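Local coordinates for protein diol-dehydratase (Roseburia inulinivorans, PDB 5I2A) that probably catalyses the B12-independent dehydration of 1,2-propanediol, as a glycyl radical enzyme of the pyruvate formate-lyase-like family, at residues 26-35 and 110-121; 89-97 and 125-134. All coordinates share one frame; numbering follows the deposited sequence.

Contact 1 (26-35 with 110-121) and contact 2 (89-97 with 125-134) have centres about 15 Å apart and alternate along the chain: helix 115-125 supplies residues to both. They touch directly. R33 NH2 of contact 1 forms a salt bridge with E90 OE1 of contact 2 at 2.7 Å, and L96 packs against I29 and L121 with its two methyls, CD1 lying 3.9 Å from I29 CD1 and CD2 4.0 Å from L121 CD1. Their centres lie about 24 and 23 Å from that of the chain, on the same side. G817, predicted to carry the glycyl radical, belongs to none of the four segments; what joins them is a salt bridge and apolar packing.

Contact 1 of 2, residues 26-35 and 110-121; sequences MPEIEAARAE and PFYISEETKKRL
E28 and Y112 run side by side, their side chains pointing the same way, with carboxylate and ring planes 63° apart. E28 CG lies anti to the backbone N (chi1 173°), which carries the extended chain along the ring until OE2 is 3.6 Å from Y112 CE2. Next to this pair, the two backbones form a single bridge: Y112 N donates to P27 O at 2.8 Å, and I29 N to Y112 O at 2.9 Å. I29 crosses F111 at about a right angle, its CD1 3.7 Å from F111 CB, while its CG2 meets L121 CD1. One water donates to E28 OE2 and I29 O and accepts from S114 N and T117 OG1. The R120 guanidinium has A31 CB over one face and E35 OE1 at its edge, 2.7 Å from NH1, in a salt bridge whose hydrogen bond is weak (N-H...O 127°). With R120 replaced by alanine, the E35 carboxylate would probably lose its charged mate and the A31 methyl its cover from the guanidinium face. Between the segments, a single beta bridge (E28 is also backbone-bonded to C85) passes into packing of the starts of helices 32-43 and 115-125, the latter with S114 as N-cap residue.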
loop_
_atom_site.group_PDB
_atom_site.type_symbol
_atom_site.label_atom_id
_atom_site.label_comp_id
_atom_site.label_asym_id
_atom_site.label_seq_id
_atom_site.Cartn_x
_atom_site.Cartn_y
_atom_site.Cartn_z
ATOM N N MET A 26 -27.088 12.216 -30.136
ATOM C CA MET A 26 -26.905 11.313 -29.000
ATOM C C MET A 26 -25.585 11.528 -28.286
ATOM O O MET A 26 -24.578 11.796 -28.932
ATOM C CB MET A 26 -26.924 9.853 -29.453
ATOM C CG MET A 26 -28.248 9.209 -29.530
ATOM S SD MET A 26 -27.952 7.444 -29.479
ATOM C CE MET A 26 -27.658 7.231 -27.748
ATOM N N PRO A 27 -25.585 11.379 -26.956
ATOM C CA PRO A 27 -24.307 11.240 -26.254
ATOM C C PRO A 27 -23.497 10.082 -26.829
ATOM O O PRO A 27 -24.067 9.049 -27.192
ATOM C CB PRO A 27 -24.728 10.955 -24.810
ATOM C CG PRO A 27 -26.068 11.593 -24.684
ATOM C CD PRO A 27 -26.727 11.335 -26.024
ATOM N N GLU A 28 -22.191 10.271 -26.938
ATOM C CA GLU A 28 -21.317 9.257 -27.516
ATOM C C GLU A 28 -20.150 8.902 -26.598
ATOM O O GLU A 28 -19.539 9.777 -26.012
ATOM C CB GLU A 28 -20.771 9.728 -28.874
ATOM C CG GLU A 28 -19.710 8.798 -29.467
ATOM C CD GLU A 28 -19.247 9.227 -30.866
ATOM O OE1 GLU A 28 -19.581 10.351 -31.276
ATOM O OE2 GLU A 28 -18.559 8.434 -31.547
ATOM N N ILE A 29 -19.843 7.614 -26.509
ATOM C CA ILE A 29 -18.661 7.117 -25.799
ATOM C C ILE A 29 -17.392 7.247 -26.662
ATOM O O ILE A 29 -17.371 6.807 -27.819
ATOM C CB ILE A 29 -18.859 5.638 -25.389
ATOM C CG1 ILE A 29 -20.013 5.513 -24.406
ATOM C CG2 ILE A 29 -17.568 5.037 -24.819
ATOM C CD1 ILE A 29 -20.571 4.103 -24.281
ATOM N N GLU A 30 -16.342 7.845 -26.102
ATOM C CA GLU A 30 -15.074 8.016 -26.811
ATOM C C GLU A 30 -13.915 7.259 -26.135
ATOM O O GLU A 30 -13.903 7.068 -24.917
ATOM C CB GLU A 30 -14.748 9.506 -26.952
ATOM C CG GLU A 30 -15.824 10.214 -27.782
ATOM C CD GLU A 30 -15.601 11.695 -28.038
ATOM O OE1 GLU A 30 -14.581 12.288 -27.608
ATOM O OE2 GLU A 30 -16.491 12.273 -28.694
ATOM N N ALA A 31 -12.945 6.843 -26.942
ATOM C CA ALA A 31 -11.910 5.908 -26.507
ATOM C C ALA A 31 -10.581 6.564 -26.152
ATOM O O ALA A 31 -9.701 5.898 -25.622
ATOM C CB ALA A 31 -11.682 4.860 -27.588
ATOM N N ALA A 32 -10.429 7.853 -26.446
ATOM C CA ALA A 32 -9.126 8.495 -26.307
ATOM C C ALA A 32 -8.543 8.418 -24.875
ATOM O O ALA A 32 -7.360 8.155 -24.720
ATOM C CB ALA A 32 -9.202 9.936 -26.753
ATOM N N ARG A 33 -9.351 8.663 -23.847
ATOM C CA ARG A 33 -8.825 8.623 -22.475
ATOM C C ARG A 33 -8.262 7.244 -22.140
ATOM O O ARG A 33 -7.189 7.129 -21.556
ATOM C CB ARG A 33 -9.893 8.995 -21.436
ATOM C CG ARG A 33 -9.309 9.201 -20.027
ATOM C CD ARG A 33 -10.377 9.509 -18.963
ATOM N NE ARG A 33 -9.768 9.614 -17.638
ATOM C CZ ARG A 33 -9.379 8.568 -16.909
ATOM N NH1 ARG A 33 -9.562 7.334 -17.359
ATOM N NH2 ARG A 33 -8.833 8.756 -15.710
ATOM N N ALA A 34 -9.007 6.209 -22.503
ATOM C CA ALA A 34 -8.608 4.847 -22.180
ATOM C C ALA A 34 -7.292 4.521 -22.870
ATOM O O ALA A 34 -6.414 3.899 -22.283
ATOM C CB ALA A 34 -9.690 3.864 -22.582
ATOM N N GLU A 35 -7.144 4.967 -24.113
ATOM C CA GLU A 35 -5.888 4.767 -24.826
ATOM C C GLU A 35 -4.733 5.500 -24.145
ATOM O O GLU A 35 -3.643 4.959 -24.004
ATOM C CB GLU A 35 -6.011 5.229 -26.281
ATOM C CG GLU A 35 -6.896 4.308 -27.098
ATOM C CD GLU A 35 -6.980 4.700 -28.560
ATOM O OE1 GLU A 35 -6.791 5.884 -28.881
ATOM O OE2 GLU A 35 -7.226 3.805 -29.386
ATOM N N PRO A 110 -29.080 5.823 -22.734
ATOM C CA PRO A 110 -28.345 5.209 -23.848
ATOM C C PRO A 110 -27.174 6.075 -24.330
ATOM O O PRO A 110 -27.204 7.296 -24.180
ATOM C CB PRO A 110 -29.411 5.069 -24.944
ATOM C CG PRO A 110 -30.412 6.211 -24.639
ATOM C CD PRO A 110 -30.445 6.244 -23.122
ATOM N N PHE A 111 -26.151 5.431 -24.883
ATOM C CA PHE A 111 -24.995 6.107 -25.472
ATOM C C PHE A 111 -24.672 5.492 -26.836
ATOM O O PHE A 111 -24.690 4.270 -26.976
ATOM C CB PHE A 111 -23.744 5.981 -24.588
ATOM C CG PHE A 111 -23.706 6.904 -23.405
ATOM C CD1 PHE A 111 -24.410 6.608 -22.249
ATOM C CD2 PHE A 111 -22.916 8.039 -23.429
ATOM C CE1 PHE A 111 -24.350 7.443 -21.135
ATOM C CE2 PHE A 111 -22.863 8.889 -22.325
ATOM C CZ PHE A 111 -23.585 8.583 -21.174
ATOM N N TYR A 112 -24.340 6.320 -27.822
ATOM C CA TYR A 112 -23.841 5.793 -29.089
ATOM C C TYR A 112 -22.379 5.398 -28.948
ATOM O O TYR A 112 -21.615 6.082 -28.288
ATOM C CB TYR A 112 -24.003 6.814 -30.226
ATOM C CG TYR A 112 -23.254 6.432 -31.498
ATOM C CD1 TYR A 112 -23.664 5.360 -32.280
ATOM C CD2 TYR A 112 -22.145 7.148 -31.911
ATOM C CE1 TYR A 112 -22.978 5.010 -33.453
ATOM C CE2 TYR A 112 -21.452 6.809 -33.067
ATOM C CZ TYR A 112 -21.875 5.743 -33.833
ATOM O OH TYR A 112 -21.184 5.426 -34.974
ATOM N N ILE A 113 -22.000 4.276 -29.549
ATOM C CA ILE A 113 -20.597 3.906 -29.631
ATOM C C ILE A 113 -20.292 3.302 -31.012
ATOM O O ILE A 113 -20.973 2.387 -31.470
ATOM C CB ILE A 113 -20.194 2.926 -28.488
ATOM C CG1 ILE A 113 -18.701 2.599 -28.556
ATOM C CG2 ILE A 113 -21.046 1.658 -28.507
ATOM C CD1 ILE A 113 -18.197 1.748 -27.358
ATOM N N SER A 114 -19.276 3.847 -31.673
ATOM C CA SER A 114 -18.955 3.460 -33.044
ATOM C C SER A 114 -18.201 2.149 -33.063
ATOM O O SER A 114 -17.668 1.727 -32.039
ATOM C CB SER A 114 -18.125 4.534 -33.737
ATOM O OG SER A 114 -16.801 4.557 -33.228
ATOM N N GLU A 115 -18.146 1.515 -34.234
ATOM C CA GLU A 115 -17.425 0.259 -34.374
ATOM C C GLU A 115 -15.950 0.482 -34.115
ATOM O O GLU A 115 -15.302 -0.351 -33.505
ATOM C CB GLU A 115 -17.640 -0.364 -35.764
ATOM C CG GLU A 115 -19.067 -0.848 -36.005
ATOM C CD GLU A 115 -19.568 -1.752 -34.897
ATOM O OE1 GLU A 115 -20.574 -1.405 -34.248
ATOM O OE2 GLU A 115 -18.946 -2.803 -34.661
ATOM N N GLU A 116 -15.413 1.608 -34.568
ATOM C CA GLU A 116 -13.999 1.872 -34.347
ATOM C C GLU A 116 -13.715 2.125 -32.859
ATOM O O GLU A 116 -12.668 1.726 -32.347
ATOM C CB GLU A 116 -13.530 3.053 -35.194
ATOM C CG GLU A 116 -12.051 3.383 -35.047
ATOM C CD GLU A 116 -11.128 2.287 -35.567
ATOM O OE1 GLU A 116 -11.579 1.430 -36.363
ATOM O OE2 GLU A 116 -9.941 2.289 -35.179
ATOM N N THR A 117 -14.646 2.770 -32.163
ATOM C CA THR A 117 -14.465 2.998 -30.727
ATOM C C THR A 117 -14.469 1.665 -29.977
ATOM O O THR A 117 -13.627 1.450 -29.124
ATOM C CB THR A 117 -15.531 3.945 -30.158
ATOM O OG1 THR A 117 -15.330 5.246 -30.717
ATOM C CG2 THR A 117 -15.421 4.053 -28.618
ATOM N N LYS A 118 -15.372 0.755 -30.335
ATOM C CA LYS A 118 -15.365 -0.575 -29.737
ATOM C C LYS A 118 -13.997 -1.251 -29.887
ATOM O O LYS A 118 -13.454 -1.794 -28.922
ATOM C CB LYS A 118 -16.440 -1.463 -30.355
ATOM C CG LYS A 118 -17.883 -1.015 -30.103
ATOM C CD LYS A 118 -18.832 -1.899 -30.903
ATOM C CE LYS A 118 -20.272 -1.393 -30.899
ATOM N NZ LYS A 118 -21.158 -2.336 -31.660
ATOM N N LYS A 119 -13.442 -1.213 -31.097
ATOM C CA LYS A 119 -12.151 -1.850 -31.345
ATOM C C LYS A 119 -11.043 -1.216 -30.518
ATOM O O LYS A 119 -10.200 -1.914 -29.968
ATOM C CB LYS A 119 -11.785 -1.799 -32.831
ATOM C CG LYS A 119 -12.723 -2.606 -33.727
ATOM C CD LYS A 119 -13.257 -3.864 -33.022
ATOM C CE LYS A 119 -12.229 -5.008 -33.002
ATOM N NZ LYS A 119 -12.813 -6.298 -32.525
ATOM N N ARG A 120 -11.040 0.109 -30.443
ATOM C CA ARG A 120 -10.027 0.797 -29.670
ATOM C C ARG A 120 -10.134 0.505 -28.169
ATOM O O ARG A 120 -9.121 0.353 -27.499
ATOM C CB ARG A 120 -10.111 2.288 -29.921
ATOM C CG ARG A 120 -9.857 2.644 -31.369
ATOM C CD ARG A 120 -9.183 3.973 -31.476
ATOM N NE ARG A 120 -10.120 5.052 -31.579
ATOM C CZ ARG A 120 -9.930 6.270 -31.097
ATOM N NH1 ARG A 120 -8.834 6.576 -30.422
ATOM N NH2 ARG A 120 -10.862 7.184 -31.291
ATOM N N LEU A 121 -11.358 0.426 -27.654
ATOM C CA LEU A 121 -11.559 0.120 -26.242
ATOM C C LEU A 121 -11.097 -1.299 -25.933
ATOM O O LEU A 121 -10.498 -1.531 -24.892
ATOM C CB LEU A 121 -13.029 0.306 -25.829
ATOM C CG LEU A 121 -13.497 1.755 -25.731
ATOM C CD1 LEU A 121 -14.975 1.863 -25.355
ATOM C CD2 LEU A 121 -12.629 2.532 -24.739
HETATM O O HOH W 1 -17.799 6.136 -30.422
HETATM O O HOH W 2 -13.474 7.223 -29.750
HETATM O O HOH W 3 -6.752 1.412 -28.680
#

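Contact 2 of 2, residues 89-97 and 125-134; sequences PEFSYEWLE and DAYWKGKTTS
The W128 indole is covered on one face by P89 and E90 and on the opposite face by the neighbouring Y127. Two CH-pi contacts define the first face: P89 CG stands 4.0 Å from the centroid of the W128 five-membered ring, and E90 CA lies over the six-membered ring, 27° off its normal. W128 NE1 is hydrogen-bonded to T38 OG1 on helix 32-43, which helps hold the indole's rotation. The Y93 ring carries D125 CB over one face, 3.8 Å from its centroid, and T132 CG2 at its edge. Its CG sits between the backbone N and the carbonyl carbon (chi1 67°), swinging the ring toward D125 and bringing OH to 3.2 Å from K129 CB. The F91 ring has E90 CG over one face and T133 OG1 in its plane at the edge, 3.3 Å from F91 CD1.

Charged groups meet next to the rings. E94 OE2 accepts K129 NZ at 2.7 Å, nearly along its C-O axis, in a salt bridge. E97 OE2 and D125 OD2 approach to 2.8 Å from opposite directions; one of the two acids is probably protonated. The E90 carboxylate forms a salt bridge with R33 of helix 32-43.

Two backbone carbonyls receive the start of helix 133-139. T133 N donates to E90 O at 3.0 Å, whereas F91 O is gripped twice, by S134 N and by S134 OG, the latter at 2.8 Å. From the N-cap position, the T132 side chain caps a backbone N just past S134, and its OG1 is also hydrogen-bonded to E135 OE2. The motif is a helix N-terminus whose first two N-H groups are met by the E90 and F91 carbonyls, beside Y93 and W128, which pack on D125 and on P89-E90.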
loop_
_atom_site.group_PDB
_atom_site.type_symbol
_atom_site.label_atom_id
_atom_site.label_comp_id
_atom_site.label_asym_id
_atom_site.label_seq_id
_atom_site.Cartn_x
_atom_site.Cartn_y
_atom_site.Cartn_z
ATOM N N PRO A 89 -11.126 2.775 -17.458
ATOM C CA PRO A 89 -10.849 1.352 -17.237
ATOM C C PRO A 89 -10.054 1.079 -15.960
ATOM O O PRO A 89 -10.005 -0.073 -15.536
ATOM C CB PRO A 89 -10.030 0.955 -18.475
ATOM C CG PRO A 89 -9.359 2.209 -18.895
ATOM C CD PRO A 89 -10.390 3.301 -18.621
ATOM N N GLU A 90 -9.446 2.102 -15.362
ATOM C CA GLU A 90 -8.718 1.910 -14.104
ATOM C C GLU A 90 -9.672 1.447 -12.991
ATOM O O GLU A 90 -9.246 0.831 -12.019
ATOM C CB GLU A 90 -7.981 3.191 -13.680
ATOM C CG GLU A 90 -8.875 4.368 -13.278
ATOM C CD GLU A 90 -9.122 5.363 -14.420
ATOM O OE1 GLU A 90 -9.142 6.582 -14.165
ATOM O OE2 GLU A 90 -9.300 4.922 -15.569
ATOM N N PHE A 91 -10.960 1.742 -13.136
ATOM C CA PHE A 91 -11.940 1.318 -12.133
ATOM C C PHE A 91 -12.635 0.036 -12.574
ATOM O O PHE A 91 -12.649 -0.933 -11.834
ATOM C CB PHE A 91 -12.963 2.427 -11.856
ATOM C CG PHE A 91 -12.333 3.718 -11.406
ATOM C CD1 PHE A 91 -11.668 3.793 -10.192
ATOM C CD2 PHE A 91 -12.379 4.848 -12.210
ATOM C CE1 PHE A 91 -11.053 4.980 -9.780
ATOM C CE2 PHE A 91 -11.782 6.036 -11.807
ATOM C CZ PHE A 91 -11.121 6.108 -10.597
ATOM N N SER A 92 -13.193 0.038 -13.783
ATOM C CA SER A 92 -13.805 -1.157 -14.363
ATOM C C SER A 92 -14.046 -0.945 -15.853
ATOM O O SER A 92 -14.072 0.193 -16.320
ATOM C CB SER A 92 -15.123 -1.503 -13.678
ATOM O OG SER A 92 -16.115 -0.541 -13.999
ATOM N N TYR A 93 -14.222 -2.038 -16.592
ATOM C CA TYR A 93 -14.517 -1.935 -18.021
ATOM C C TYR A 93 -15.286 -3.132 -18.575
ATOM O O TYR A 93 -15.872 -3.029 -19.645
ATOM C CB TYR A 93 -13.230 -1.768 -18.820
ATOM C CG TYR A 93 -12.368 -3.001 -18.777
ATOM C CD1 TYR A 93 -12.563 -4.040 -19.687
ATOM C CD2 TYR A 93 -11.371 -3.140 -17.815
ATOM C CE1 TYR A 93 -11.784 -5.192 -19.646
ATOM C CE2 TYR A 93 -10.579 -4.292 -17.767
ATOM C CZ TYR A 93 -10.793 -5.307 -18.683
ATOM O OH TYR A 93 -10.028 -6.443 -18.646
ATOM N N GLU A 94 -15.247 -4.274 -17.890
ATOM C CA GLU A 94 -15.889 -5.458 -18.434
ATOM C C GLU A 94 -17.383 -5.219 -18.666
ATOM O O GLU A 94 -17.928 -5.733 -19.632
ATOM C CB GLU A 94 -15.668 -6.682 -17.533
ATOM C CG GLU A 94 -14.263 -7.268 -17.697
ATOM C CD GLU A 94 -13.984 -8.483 -16.825
ATOM O OE1 GLU A 94 -14.901 -8.971 -16.141
ATOM O OE2 GLU A 94 -12.830 -8.952 -16.831
ATOM N N TRP A 95 -18.031 -4.430 -17.802
ATOM C CA TRP A 95 -19.463 -4.144 -17.978
ATOM C C TRP A 95 -19.714 -3.456 -19.317
ATOM O O TRP A 95 -20.725 -3.692 -19.967
ATOM C CB TRP A 95 -20.007 -3.267 -16.833
ATOM C CG TRP A 95 -19.385 -1.892 -16.775
ATOM C CD1 TRP A 95 -18.316 -1.511 -16.014
ATOM C CD2 TRP A 95 -19.780 -0.725 -17.512
ATOM N NE1 TRP A 95 -18.022 -0.189 -16.228
ATOM C CE2 TRP A 95 -18.907 0.320 -17.140
ATOM C CE3 TRP A 95 -20.785 -0.461 -18.445
ATOM C CZ2 TRP A 95 -19.001 1.603 -17.677
ATOM C CZ3 TRP A 95 -20.884 0.817 -18.973
ATOM C CH2 TRP A 95 -20.004 1.833 -18.585
ATOM N N LEU A 96 -18.785 -2.601 -19.720
ATOM C CA LEU A 96 -18.972 -1.773 -20.902
ATOM C C LEU A 96 -18.785 -2.594 -22.173
ATOM O O LEU A 96 -19.560 -2.477 -23.111
ATOM C CB LEU A 96 -18.011 -0.577 -20.869
ATOM C CG LEU A 96 -17.993 0.300 -22.121
ATOM C CD1 LEU A 96 -19.398 0.795 -22.478
ATOM C CD2 LEU A 96 -17.032 1.462 -21.940
ATOM N N GLU A 97 -17.753 -3.428 -22.193
ATOM C CA GLU A 97 -17.544 -4.332 -23.308
ATOM C C GLU A 97 -18.744 -5.247 -23.482
ATOM O O GLU A 97 -19.126 -5.530 -24.599
ATOM C CB GLU A 97 -16.269 -5.152 -23.112
ATOM C CG GLU A 97 -15.021 -4.302 -23.130
ATOM C CD GLU A 97 -13.751 -5.132 -23.099
ATOM O OE1 GLU A 97 -13.853 -6.365 -23.030
ATOM O OE2 GLU A 97 -12.660 -4.546 -23.152
ATOM N N ASP A 125 -8.440 -1.700 -23.124
ATOM C CA ASP A 125 -8.933 -2.315 -21.895
ATOM C C ASP A 125 -8.125 -3.552 -21.481
ATOM O O ASP A 125 -8.020 -3.860 -20.295
ATOM C CB ASP A 125 -10.393 -2.747 -22.030
ATOM C CG ASP A 125 -11.374 -1.583 -22.122
ATOM O OD1 ASP A 125 -11.029 -0.433 -21.810
ATOM O OD2 ASP A 125 -12.522 -1.851 -22.513
ATOM N N ALA A 126 -7.595 -4.279 -22.464
ATOM C CA ALA A 126 -6.937 -5.548 -22.186
ATOM C C ALA A 126 -5.819 -5.373 -21.168
ATOM O O ALA A 126 -5.561 -6.255 -20.370
ATOM C CB ALA A 126 -6.393 -6.173 -23.474
ATOM N N TYR A 127 -5.175 -4.218 -21.202
ATOM C CA TYR A 127 -4.127 -3.890 -20.258
ATOM C C TYR A 127 -4.604 -3.880 -18.800
ATOM O O TYR A 127 -3.835 -4.197 -17.893
ATOM C CB TYR A 127 -3.528 -2.523 -20.589
ATOM C CG TYR A 127 -2.427 -2.136 -19.625
ATOM C CD1 TYR A 127 -1.160 -2.705 -19.725
ATOM C CD2 TYR A 127 -2.663 -1.235 -18.602
ATOM C CE1 TYR A 127 -0.154 -2.367 -18.839
ATOM C CE2 TYR A 127 -1.677 -0.898 -17.712
ATOM C CZ TYR A 127 -0.420 -1.461 -17.841
ATOM O OH TYR A 127 0.557 -1.103 -16.963
ATOM N N TRP A 128 -5.864 -3.504 -18.588
ATOM C CA TRP A 128 -6.379 -3.246 -17.246
ATOM C C TRP A 128 -6.927 -4.492 -16.576
ATOM O O TRP A 128 -7.269 -4.463 -15.399
ATOM C CB TRP A 128 -7.438 -2.123 -17.292
ATOM C CG TRP A 128 -6.734 -0.845 -17.581
ATOM C CD1 TRP A 128 -6.540 -0.273 -18.809
ATOM C CD2 TRP A 128 -6.036 -0.022 -16.638
ATOM N NE1 TRP A 128 -5.785 0.861 -18.681
ATOM C CE2 TRP A 128 -5.460 1.037 -17.358
ATOM C CE3 TRP A 128 -5.850 -0.075 -15.250
ATOM C CZ2 TRP A 128 -4.716 2.037 -16.745
ATOM C CZ3 TRP A 128 -5.117 0.915 -14.643
ATOM C CH2 TRP A 128 -4.557 1.963 -15.391
ATOM N N LYS A 129 -6.983 -5.592 -17.322
ATOM C CA LYS A 129 -7.387 -6.871 -16.749
ATOM C C LYS A 129 -6.476 -7.204 -15.571
ATOM O O LYS A 129 -5.269 -7.201 -15.705
ATOM C CB LYS A 129 -7.332 -7.981 -17.796
ATOM C CG LYS A 129 -7.710 -9.351 -17.267
ATOM C CD LYS A 129 -9.151 -9.369 -16.802
ATOM C CE LYS A 129 -9.614 -10.794 -16.488
ATOM N NZ LYS A 129 -11.049 -10.833 -16.083
ATOM N N GLY A 130 -7.063 -7.459 -14.409
ATOM C CA GLY A 130 -6.275 -7.700 -13.216
ATOM C C GLY A 130 -5.612 -6.469 -12.607
ATOM O O GLY A 130 -4.766 -6.603 -11.735
ATOM N N LYS A 131 -5.985 -5.270 -13.045
ATOM C CA LYS A 131 -5.388 -4.060 -12.485
ATOM C C LYS A 131 -6.418 -3.043 -11.994
ATOM O O LYS A 131 -6.052 -1.924 -11.627
ATOM C CB LYS A 131 -4.484 -3.366 -13.521
ATOM C CG LYS A 131 -3.337 -4.207 -14.087
ATOM C CD LYS A 131 -2.434 -3.343 -14.992
ATOM C CE LYS A 131 -1.248 -4.119 -15.527
ATOM N NZ LYS A 131 -1.679 -5.278 -16.359
ATOM N N THR A 132 -7.699 -3.400 -12.023
ATOM C CA THR A 132 -8.751 -2.428 -11.731
ATOM C C THR A 132 -9.008 -2.316 -10.226
ATOM O O THR A 132 -8.739 -3.258 -9.471
ATOM C CB THR A 132 -10.074 -2.802 -12.425
ATOM O OG1 THR A 132 -10.521 -4.063 -11.919
ATOM C CG2 THR A 132 -9.900 -2.908 -13.933
ATOM N N THR A 133 -9.553 -1.182 -9.795
ATOM C CA THR A 133 -9.972 -1.058 -8.410
ATOM C C THR A 133 -11.075 -2.057 -8.123
ATOM O O THR A 133 -11.102 -2.656 -7.053
ATOM C CB THR A 133 -10.463 0.366 -8.060
ATOM O OG1 THR A 133 -11.538 0.749 -8.932
ATOM C CG2 THR A 133 -9.320 1.361 -8.169
ATOM N N SER A 134 -11.975 -2.256 -9.088
ATOM C CA SER A 134 -13.141 -3.089 -8.840
ATOM C C SER A 134 -12.735 -4.530 -8.516
ATOM O O SER A 134 -13.324 -5.154 -7.642
ATOM C CB SER A 134 -14.114 -3.059 -10.030
ATOM O OG SER A 134 -13.517 -3.536 -11.212
HETATM O O HOH W 4 -6.725 0.778 -11.097
#